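Local structure of repeat Five Residue (Rfr) protein or pentapeptide repeat protein (Cyanothece, 2O6W) at residues L25-P37 with T45-D57. The protein is of unknown function but folds, as a pentapeptide repeat protein, into a right-handed quadrilateral beta helix. Numbering follows the deposited sequence.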
loop_
_atom_site.group_PDB
_atom_site.type_symbol
_atom_site.label_atom_id
_atom_site.label_comp_id
_atom_site.label_asym_id
_atom_site.label_seq_id
_atom_site.Cartn_x
_atom_site.Cartn_y
_atom_site.Cartn_z
ATOM N N LEU A 25 10.673 1.222 -4.954
ATOM C CA LEU A 25 10.237 2.502 -4.412
ATOM C C LEU A 25 10.157 2.482 -2.886
ATOM O O LEU A 25 9.121 2.790 -2.303
ATOM C CB LEU A 25 8.883 2.892 -5.013
ATOM C CG LEU A 25 8.918 3.173 -6.519
ATOM C CD1 LEU A 25 7.524 3.535 -7.018
ATOM C CD2 LEU A 25 9.892 4.314 -6.811
ATOM N N PRO A 26 11.257 2.095 -2.216
ATOM C CA PRO A 26 11.214 2.070 -0.753
ATOM C C PRO A 26 11.308 3.470 -0.158
ATOM O O PRO A 26 11.824 4.402 -0.788
ATOM C CB PRO A 26 12.424 1.209 -0.388
ATOM C CG PRO A 26 13.410 1.558 -1.466
ATOM C CD PRO A 26 12.536 1.544 -2.712
ATOM N N ARG A 27 10.792 3.607 1.058
ATOM C CA ARG A 27 10.823 4.869 1.775
ATOM C C ARG A 27 10.250 6.056 1.017
ATOM O O ARG A 27 10.792 7.152 1.087
ATOM C CB ARG A 27 12.262 5.165 2.199
ATOM C CG ARG A 27 12.750 4.219 3.270
ATOM C CD ARG A 27 14.240 4.319 3.497
ATOM N NE ARG A 27 14.619 3.557 4.678
ATOM C CZ ARG A 27 15.867 3.390 5.094
ATOM N NH1 ARG A 27 16.870 3.935 4.413
ATOM N NH2 ARG A 27 16.101 2.690 6.201
ATOM N N GLU A 28 9.164 5.846 0.283
ATOM C CA GLU A 28 8.543 6.950 -0.442
ATOM C C GLU A 28 7.287 7.398 0.309
ATOM O O GLU A 28 6.804 6.714 1.217
ATOM C CB GLU A 28 8.182 6.531 -1.870
ATOM C CG GLU A 28 9.380 6.219 -2.770
ATOM C CD GLU A 28 10.209 7.451 -3.143
ATOM O OE1 GLU A 28 11.269 7.281 -3.791
ATOM O OE2 GLU A 28 9.806 8.584 -2.799
ATOM N N ASN A 29 6.764 8.558 -0.053
ATOM C CA ASN A 29 5.573 9.058 0.603
ATOM C C ASN A 29 4.417 9.208 -0.382
ATOM O O ASN A 29 4.336 10.184 -1.118
ATOM C CB ASN A 29 5.873 10.390 1.288
ATOM C CG ASN A 29 4.637 11.026 1.898
ATOM O OD1 ASN A 29 3.640 10.349 2.167
ATOM N ND2 ASN A 29 4.698 12.338 2.130
ATOM N N PHE A 30 3.531 8.218 -0.387
ATOM C CA PHE A 30 2.360 8.223 -1.251
ATOM C C PHE A 30 1.116 8.290 -0.374
ATOM O O PHE A 30 0.062 7.802 -0.763
ATOM C CB PHE A 30 2.288 6.935 -2.077
ATOM C CG PHE A 30 3.439 6.735 -3.013
ATOM C CD1 PHE A 30 4.216 5.583 -2.935
ATOM C CD2 PHE A 30 3.740 7.683 -3.983
ATOM C CE1 PHE A 30 5.278 5.374 -3.814
ATOM C CE2 PHE A 30 4.800 7.485 -4.869
ATOM C CZ PHE A 30 5.573 6.329 -4.781
ATOM N N GLY A 31 1.240 8.878 0.811
ATOM C CA GLY A 31 0.100 8.953 1.708
ATOM C C GLY A 31 -0.487 10.337 1.917
ATOM O O GLY A 31 -0.034 11.313 1.318
ATOM N N LEU A 32 -1.503 10.412 2.775
ATOM C CA LEU A 32 -2.179 11.669 3.092
ATOM C C LEU A 32 -1.894 12.167 4.504
ATOM O O LEU A 32 -2.622 13.007 5.016
ATOM C CB LEU A 32 -3.693 11.511 2.936
ATOM C CG LEU A 32 -4.267 11.606 1.530
ATOM C CD1 LEU A 32 -5.767 11.351 1.579
ATOM C CD2 LEU A 32 -3.977 12.989 0.949
ATOM N N LYS A 33 -0.846 11.658 5.137
ATOM C CA LYS A 33 -0.543 12.089 6.490
ATOM C C LYS A 33 0.431 13.249 6.568
ATOM O O LYS A 33 0.223 14.185 7.332
ATOM C CB LYS A 33 -0.000 10.926 7.316
ATOM C CG LYS A 33 -1.053 9.925 7.739
ATOM C CD LYS A 33 -0.470 8.899 8.687
ATOM C CE LYS A 33 -1.555 8.004 9.266
ATOM N NZ LYS A 33 -1.001 7.064 10.279
ATOM N N TYR A 34 1.493 13.198 5.779
ATOM C CA TYR A 34 2.476 14.258 5.826
ATOM C C TYR A 34 2.872 14.744 4.451
ATOM O O TYR A 34 2.430 14.216 3.432
ATOM C CB TYR A 34 3.738 13.777 6.546
ATOM C CG TYR A 34 3.500 13.055 7.846
ATOM C CD1 TYR A 34 3.412 11.657 7.891
ATOM C CD2 TYR A 34 3.401 13.764 9.046
ATOM C CE1 TYR A 34 3.241 10.986 9.105
ATOM C CE2 TYR A 34 3.227 13.106 10.259
ATOM C CZ TYR A 34 3.150 11.722 10.286
ATOM O OH TYR A 34 2.992 11.085 11.501
ATOM N N ARG A 35 3.726 15.759 4.444
ATOM C CA ARG A 35 4.251 16.329 3.219
ATOM C C ARG A 35 5.590 16.974 3.572
ATOM O O ARG A 35 5.760 17.505 4.673
ATOM C CB ARG A 35 3.279 17.365 2.640
ATOM C CG ARG A 35 3.086 18.605 3.486
ATOM C CD ARG A 35 2.065 19.555 2.867
ATOM N NE ARG A 35 1.944 20.787 3.648
ATOM C CZ ARG A 35 2.865 21.748 3.680
ATOM N NH1 ARG A 35 3.979 21.631 2.966
ATOM N NH2 ARG A 35 2.681 22.822 4.436
ATOM N N ILE A 36 6.548 16.901 2.652
ATOM C CA ILE A 36 7.871 17.489 2.874
ATOM C C ILE A 36 8.100 18.654 1.917
ATOM O O ILE A 36 8.392 18.451 0.732
ATOM C CB ILE A 36 9.021 16.454 2.668
ATOM C CG1 ILE A 36 8.974 15.372 3.757
ATOM C CG2 ILE A 36 10.374 17.163 2.719
ATOM C CD1 ILE A 36 7.770 14.443 3.672
ATOM N N PRO A 37 7.969 19.895 2.420
ATOM C CA PRO A 37 8.159 21.119 1.632
ATOM C C PRO A 37 9.637 21.450 1.393
ATOM O O PRO A 37 10.216 21.067 0.374
ATOM C CB PRO A 37 7.462 22.178 2.481
ATOM C CG PRO A 37 7.778 21.719 3.867
ATOM C CD PRO A 37 7.512 20.225 3.784
ATOM N N THR A 45 9.199 17.556 7.641
ATOM C CA THR A 45 7.971 16.776 7.542
ATOM C C THR A 45 6.878 17.325 8.455
ATOM O O THR A 45 7.071 17.464 9.664
ATOM C CB THR A 45 8.227 15.297 7.899
ATOM O OG1 THR A 45 7.010 14.553 7.772
ATOM C CG2 THR A 45 8.759 15.177 9.324
ATOM N N THR A 46 5.726 17.631 7.866
ATOM C CA THR A 46 4.600 18.180 8.613
ATOM C C THR A 46 3.250 17.709 8.078
ATOM O O THR A 46 3.074 17.539 6.870
ATOM C CB THR A 46 4.621 19.725 8.577
ATOM O OG1 THR A 46 3.408 20.235 9.147
ATOM C CG2 THR A 46 4.756 20.221 7.147
ATOM N N PRO A 47 2.280 17.481 8.979
ATOM C CA PRO A 47 0.940 17.032 8.594
ATOM C C PRO A 47 0.076 18.201 8.127
ATOM O O PRO A 47 -0.854 18.028 7.338
ATOM C CB PRO A 47 0.416 16.399 9.877
ATOM C CG PRO A 47 1.023 17.262 10.925
ATOM C CD PRO A 47 2.445 17.426 10.443
ATOM N N PHE A 48 0.401 19.391 8.619
ATOM C CA PHE A 48 -0.337 20.601 8.274
ATOM C C PHE A 48 -0.242 20.909 6.784
ATOM O O PHE A 48 0.829 20.808 6.184
ATOM C CB PHE A 48 0.192 21.784 9.090
ATOM C CG PHE A 48 0.234 21.521 10.569
ATOM C CD1 PHE A 48 -0.921 21.156 11.259
ATOM C CD2 PHE A 48 1.434 21.613 11.271
ATOM C CE1 PHE A 48 -0.882 20.881 12.626
ATOM C CE2 PHE A 48 1.486 21.341 12.639
ATOM C CZ PHE A 48 0.325 20.974 13.318
ATOM N N GLY A 49 -1.375 21.286 6.196
ATOM C CA GLY A 49 -1.411 21.598 4.778
ATOM C C GLY A 49 -1.913 20.416 3.969
ATOM O O GLY A 49 -1.910 20.446 2.737
HETATM N N MSE A 50 -2.345 19.370 4.670
HETATM C CA MSE A 50 -2.851 18.160 4.029
HETATM C C MSE A 50 -4.377 18.095 4.091
HETATM O O MSE A 50 -4.989 17.140 3.603
HETATM C CB MSE A 50 -2.256 16.916 4.701
HETATM C CG MSE A 50 -0.754 16.743 4.505
HETATM SE SE MSE A 50 -0.243 16.575 2.640
HETATM C CE MSE A 50 -0.916 14.796 2.293
ATOM N N ASP A 51 -4.982 19.115 4.692
ATOM C CA ASP A 51 -6.432 19.186 4.826
ATOM C C ASP A 51 -7.123 19.054 3.467
ATOM O O ASP A 51 -8.208 18.474 3.364
ATOM C CB ASP A 51 -6.834 20.507 5.498
ATOM C CG ASP A 51 -6.377 21.728 4.712
ATOM O OD1 ASP A 51 -5.148 21.944 4.589
ATOM O OD2 ASP A 51 -7.253 22.473 4.214
ATOM N N LYS A 52 -6.492 19.593 2.426
ATOM C CA LYS A 52 -7.041 19.526 1.071
ATOM C C LYS A 52 -6.069 18.815 0.123
ATOM O O LYS A 52 -5.389 19.456 -0.682
ATOM C CB LYS A 52 -7.337 20.937 0.547
ATOM C CG LYS A 52 -8.122 20.993 -0.769
ATOM C CD LYS A 52 -9.622 20.720 -0.582
ATOM C CE LYS A 52 -10.002 19.246 -0.765
ATOM N NZ LYS A 52 -9.553 18.325 0.328
ATOM N N ALA A 53 -6.007 17.489 0.231
ATOM C CA ALA A 53 -5.132 16.674 -0.608
ATOM C C ALA A 53 -5.853 15.385 -0.975
ATOM O O ALA A 53 -6.592 14.834 -0.163
ATOM C CB ALA A 53 -3.839 16.355 0.132
ATOM N N LYS A 54 -5.646 14.910 -2.199
ATOM C CA LYS A 54 -6.297 13.682 -2.645
ATOM C C LYS A 54 -5.416 12.460 -2.438
ATOM O O LYS A 54 -4.188 12.538 -2.507
ATOM C CB LYS A 54 -6.679 13.774 -4.131
ATOM C CG LYS A 54 -5.506 14.057 -5.066
ATOM C CD LYS A 54 -5.809 13.667 -6.515
ATOM C CE LYS A 54 -5.897 12.144 -6.678
ATOM N NZ LYS A 54 -6.168 11.697 -8.084
ATOM N N PRO A 55 -6.040 11.307 -2.170
ATOM C CA PRO A 55 -5.297 10.063 -1.960
ATOM C C PRO A 55 -4.778 9.508 -3.291
ATOM O O PRO A 55 -5.440 9.627 -4.319
ATOM C CB PRO A 55 -6.336 9.154 -1.307
ATOM C CG PRO A 55 -7.608 9.613 -1.929
ATOM C CD PRO A 55 -7.477 11.114 -1.912
ATOM N N VAL A 56 -3.586 8.919 -3.266
ATOM C CA VAL A 56 -3.002 8.356 -4.474
ATOM C C VAL A 56 -3.880 7.204 -4.959
ATOM O O VAL A 56 -4.279 6.344 -4.177
ATOM C CB VAL A 56 -1.568 7.865 -4.204
ATOM C CG1 VAL A 56 -0.994 7.197 -5.440
ATOM C CG2 VAL A 56 -0.697 9.044 -3.784
ATOM N N ASP A 57 -4.186 7.200 -6.251
ATOM C CA ASP A 57 -5.042 6.168 -6.819
ATOM C C ASP A 57 -4.254 5.131 -7.625
ATOM O O ASP A 57 -3.724 5.427 -8.702
ATOM C CB ASP A 57 -6.108 6.814 -7.706
ATOM C CG ASP A 57 -7.281 5.902 -7.958
ATOM O OD1 ASP A 57 -7.065 4.680 -8.115
ATOM O OD2 ASP A 57 -8.432 6.404 -8.017
HETATM O O HOH W 1 -2.535 8.474 -0.843
#
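Arg35 and Thr46 join the two segments as a single antiparallel hydrogen-bonded bridge: Thr46 N reaches Arg35 O at 3.2 Å and nearly straight (167°), while the return bond from Arg35 N to Thr46 O is weak. Beyond the bridge, the Arg35 side chain runs fully stretched from CG to NE and donates from NE to Phe48 O at 2.8 Å, meeting a lone pair in the carbonyl plane although the N-H...O line is bent (130°), the oxygen lying out of the guanidinium plane. Thr46 CG2 lies over one face of the guanidinium, and Gly49 CA sits at its edge. The selenomethionine Met50 runs antiparallel alongside Arg35, its selenium 3.6 Å from Arg35 CB. Bends at chi2 and chi3 fold its tail back, bringing CE within 3.5 Å of Leu32 CA. Leu32 divides its branches: CD2 packs on Ala53 CB at 3.5 Å, and CD1 on Pro55 CB. The Tyr34 ring turns an edge to Pro47 N, with Thr45 OG1 near its CB. Where the backbones stand farther apart, a water bridges Phe30 O and Val56 N, at 2.7 Å from each, beside Val56 CG2.

Asn29 braces the first segment from within: its OD1 closes an Asx turn by accepting from Gly31 N, and its ND2 bonds Tyr34 O. In the second, a type II turn from Pro47 to Met50 and an ST turn at Thr46 shape the loop that presents Phe48 O. Phe30 and Val56 also touch Leu9 of helix 2-10, and Lys33 leaves the contact for salt bridges with Glu94 and Asp92. The three direct hydrogen bonds all end on backbone carbonyls and tie the segments to each other, while Leu32, Met50 and the prolines add apolar contact.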